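Side-chain contact in Thiol:disulfide interchange protein DsbA (Neisseria meningitidis MC58, PDB 3HZ8), which probably acts as a periplasmic thiol-disulfide oxidoreductase of the thioredoxin family, with a redox-active disulfide: residues A[32-37]-A[74-79]. The protein carries 1 engineered substitution. Sequence-based numbering, arbitrary orientation.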
ATOM      1  N   PHE A  32       4.116  -2.668  -0.059  1.00  5.84           N
ATOM      2  CA  PHE A  32       5.138  -1.980  -0.840  1.00  6.42           C
ATOM      3  C   PHE A  32       6.300  -1.619   0.073  1.00  6.57           C
ATOM      4  O   PHE A  32       6.235  -1.818   1.292  1.00  6.50           O
ATOM      5  CB  PHE A  32       4.569  -0.688  -1.475  1.00  7.00           C
ATOM      6  CG  PHE A  32       4.319   0.421  -0.472  1.00  7.08           C
ATOM      7  CD1 PHE A  32       5.219   1.483  -0.356  1.00  7.78           C
ATOM      8  CD2 PHE A  32       3.223   0.375   0.389  1.00  6.78           C
ATOM      9  CE1 PHE A  32       5.025   2.491   0.591  1.00  7.75           C
ATOM     10  CE2 PHE A  32       3.021   1.371   1.356  1.00  6.94           C
ATOM     11  CZ  PHE A  32       3.920   2.434   1.455  1.00  7.33           C
ATOM     12  N   GLY A  33       7.362  -1.085  -0.517  1.00  6.37           N
ATOM     13  CA  GLY A  33       8.416  -0.425   0.258  1.00  6.77           C
ATOM     14  C   GLY A  33       8.801   0.838  -0.486  1.00  6.75           C
ATOM     15  O   GLY A  33       8.770   0.861  -1.721  1.00  7.50           O
ATOM     16  N   TYR A  34       9.172   1.890   0.244  1.00  6.97           N
ATOM     17  CA  TYR A  34       9.585   3.140  -0.414  1.00  7.41           C
ATOM     18  C   TYR A  34      10.951   3.025  -1.142  1.00  8.18           C
ATOM     19  O   TYR A  34      11.279   3.854  -1.993  1.00  8.84           O
ATOM     20  CB  TYR A  34       9.624   4.290   0.591  1.00  8.19           C
ATOM     21  CG  TYR A  34       8.279   4.845   0.978  1.00  8.43           C
ATOM     22  CD1 TYR A  34       7.394   5.328   0.009  1.00 10.95           C
ATOM     23  CD2 TYR A  34       7.906   4.935   2.313  1.00  9.71           C
ATOM     24  CE1 TYR A  34       6.157   5.889   0.365  1.00 11.22           C
ATOM     25  CE2 TYR A  34       6.671   5.488   2.680  1.00  9.92           C
ATOM     26  CZ  TYR A  34       5.793   5.955   1.701  1.00 10.14           C
ATOM     27  OH  TYR A  34       4.577   6.515   2.077  1.00 12.17           O
ATOM     28  N   PHE A  35      11.724   1.992  -0.816  1.00  8.87           N
ATOM     29  CA  PHE A  35      13.046   1.746  -1.445  1.00  9.47           C
ATOM     30  C   PHE A  35      12.926   1.002  -2.764  1.00  9.52           C
ATOM     31  O   PHE A  35      13.932   0.716  -3.404  1.00 10.38           O
ATOM     32  CB  PHE A  35      13.875   0.848  -0.523  1.00 10.11           C
ATOM     33  CG  PHE A  35      13.095  -0.345  -0.022  1.00  9.51           C
ATOM     34  CD1 PHE A  35      12.776  -1.393  -0.888  1.00 10.31           C
ATOM     35  CD2 PHE A  35      12.625  -0.401   1.295  1.00 11.27           C
ATOM     36  CE1 PHE A  35      12.022  -2.485  -0.467  1.00 11.81           C
ATOM     37  CE2 PHE A  35      11.863  -1.478   1.720  1.00 12.11           C
ATOM     38  CZ  PHE A  35      11.556  -2.525   0.843  1.00 10.74           C
ATOM     39  N   CYS A  36      11.699   0.630  -3.134  1.00  9.31           N
ATOM     40  CA  CYS A  36      11.440  -0.389  -4.151  1.00  9.25           C
ATOM     41  C   CYS A  36      11.169   0.221  -5.544  1.00  9.00           C
ATOM     42  O   CYS A  36      10.127   0.843  -5.756  1.00  8.49           O
ATOM     43  CB  CYS A  36      10.264  -1.249  -3.632  1.00  9.44           C
ATOM     44  SG  CYS A  36       9.325  -2.267  -4.788  1.00  9.20           S
ATOM     45  N   PRO A  37      12.116   0.057  -6.499  1.00  9.22           N
ATOM     46  CA  PRO A  37      11.864   0.649  -7.813  1.00  9.40           C
ATOM     47  C   PRO A  37      10.596   0.195  -8.527  1.00  9.34           C
ATOM     48  O   PRO A  37       9.913   1.027  -9.126  1.00  9.61           O
ATOM     49  CB  PRO A  37      13.117   0.277  -8.618  1.00  9.26           C
ATOM     50  CG  PRO A  37      14.181   0.130  -7.570  1.00 10.43           C
ATOM     51  CD  PRO A  37      13.458  -0.562  -6.442  1.00  9.26           C
ATOM     52  N   ALA A  74       8.219   2.213   7.644  1.00  7.05           N
ATOM     53  CA  ALA A  74       6.820   1.890   7.920  1.00  7.72           C
ATOM     54  C   ALA A  74       6.135   3.006   8.731  1.00  8.61           C
ATOM     55  O   ALA A  74       4.971   3.346   8.461  1.00  8.92           O
ATOM     56  CB  ALA A  74       6.704   0.536   8.607  1.00  8.59           C
ATOM     57  N   ARG A  75       6.848   3.597   9.697  1.00  8.58           N
ATOM     58  CA  ARG A  75       6.302   4.732  10.446  1.00  9.35           C
ATOM     59  C   ARG A  75       6.050   5.946   9.541  1.00  9.15           C
ATOM     60  O   ARG A  75       5.056   6.668   9.719  1.00  9.27           O
ATOM     61  CB  ARG A  75       7.223   5.115  11.606  1.00  9.75           C
ATOM     62  CG  ARG A  75       6.491   5.927  12.664  1.00 12.89           C
ATOM     63  CD  ARG A  75       7.299   6.148  13.933  1.00 16.60           C
ATOM     64  NE  ARG A  75       6.449   6.799  14.919  1.00 19.82           N
ATOM     65  CZ  ARG A  75       6.845   7.191  16.128  1.00 21.64           C
ATOM     66  NH1 ARG A  75       8.100   7.002  16.512  1.00 23.64           N
ATOM     67  NH2 ARG A  75       5.973   7.781  16.947  1.00 22.02           N
ATOM     68  N   LEU A  76       6.950   6.177   8.583  1.00  9.27           N
ATOM     69  CA  LEU A  76       6.712   7.189   7.540  1.00  9.70           C
ATOM     70  C   LEU A  76       5.449   6.889   6.736  1.00 10.11           C
ATOM     71  O   LEU A  76       4.648   7.795   6.494  1.00 10.49           O
ATOM     72  CB  LEU A  76       7.917   7.310   6.599  1.00  8.93           C
ATOM     73  CG  LEU A  76       7.758   8.265   5.408  1.00  9.71           C
ATOM     74  CD1 LEU A  76       7.321   9.659   5.851  1.00  9.20           C
ATOM     75  CD2 LEU A  76       9.013   8.307   4.568  1.00 11.09           C
ATOM     76  N   ALA A  77       5.292   5.640   6.286  1.00  9.64           N
ATOM     77  CA  ALA A  77       4.096   5.260   5.520  1.00 10.62           C
ATOM     78  C   ALA A  77       2.838   5.525   6.352  1.00 10.46           C
ATOM     79  O   ALA A  77       1.839   6.079   5.843  1.00 11.67           O
ATOM     80  CB  ALA A  77       4.172   3.801   5.098  1.00 10.32           C
ATOM     81  N   ALA A  78       2.894   5.146   7.629  1.00 10.86           N
ATOM     82  CA  ALA A  78       1.801   5.390   8.564  1.00 11.43           C
ATOM     83  C   ALA A  78       1.500   6.887   8.629  1.00 12.44           C
ATOM     84  O   ALA A  78       0.349   7.294   8.501  1.00 13.17           O
ATOM     85  CB  ALA A  78       2.165   4.855   9.929  1.00 11.58           C
ATOM     86  N   ALA A  79       2.541   7.701   8.790  1.00 12.83           N
ATOM     87  CA  ALA A  79       2.367   9.148   8.910  1.00 13.33           C
ATOM     88  C   ALA A  79       1.731   9.778   7.663  1.00 14.32           C
ATOM     89  O   ALA A  79       0.910  10.701   7.771  1.00 14.33           O
ATOM     90  CB  ALA A  79       3.711   9.796   9.201  1.00 13.05           C
TER
HETATM   91  O   HOH W   1       1.739   5.595   2.923  1.00 21.26           O
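Tyr-34 reaches out of the loop after strand 26-32 and sets one edge of its ring against helix 71-83. The edge meets the backbone of Ala-77: OH lies 3.7 Å from Ala-77 CA, and CE2 3.9 Å from Ala-77 N. The methyl of Ala-77 is a small bump in the notch where the rims of the Tyr-34 and Phe-32 rings come together. Its CB is 3.9 Å from Tyr-34 CE2 and 3.9 Å from Phe-32 CZ. Phe-32 has CG between its backbone N and carbonyl carbon (chi1 72°), which brings its CE1 over the centre of one Tyr-34 face. Leu-76 comes obliquely onto the same ring, its CG 4.0 Å from Tyr-34 CE2. A water gives one hydrogen bond to Tyr-34 OH (3.1 Å) and another to Ala-77 O (3.0 Å). The hydroxyl bonds directly to Asn-92 OD1 of helix 88-101 and, through the water, to helix 71-83. This buried contact sets the end of strand 26-32 and the loop against helix 71-83, consistent with the helical domain inserted into the thioredoxin fold in DsbA proteins. The loop leads into Cys-36, at the N-cap of helix 37-50, whose disulfide with Cys-39 is the redox-active CxxC site of thioredoxin-family oxidoreductases.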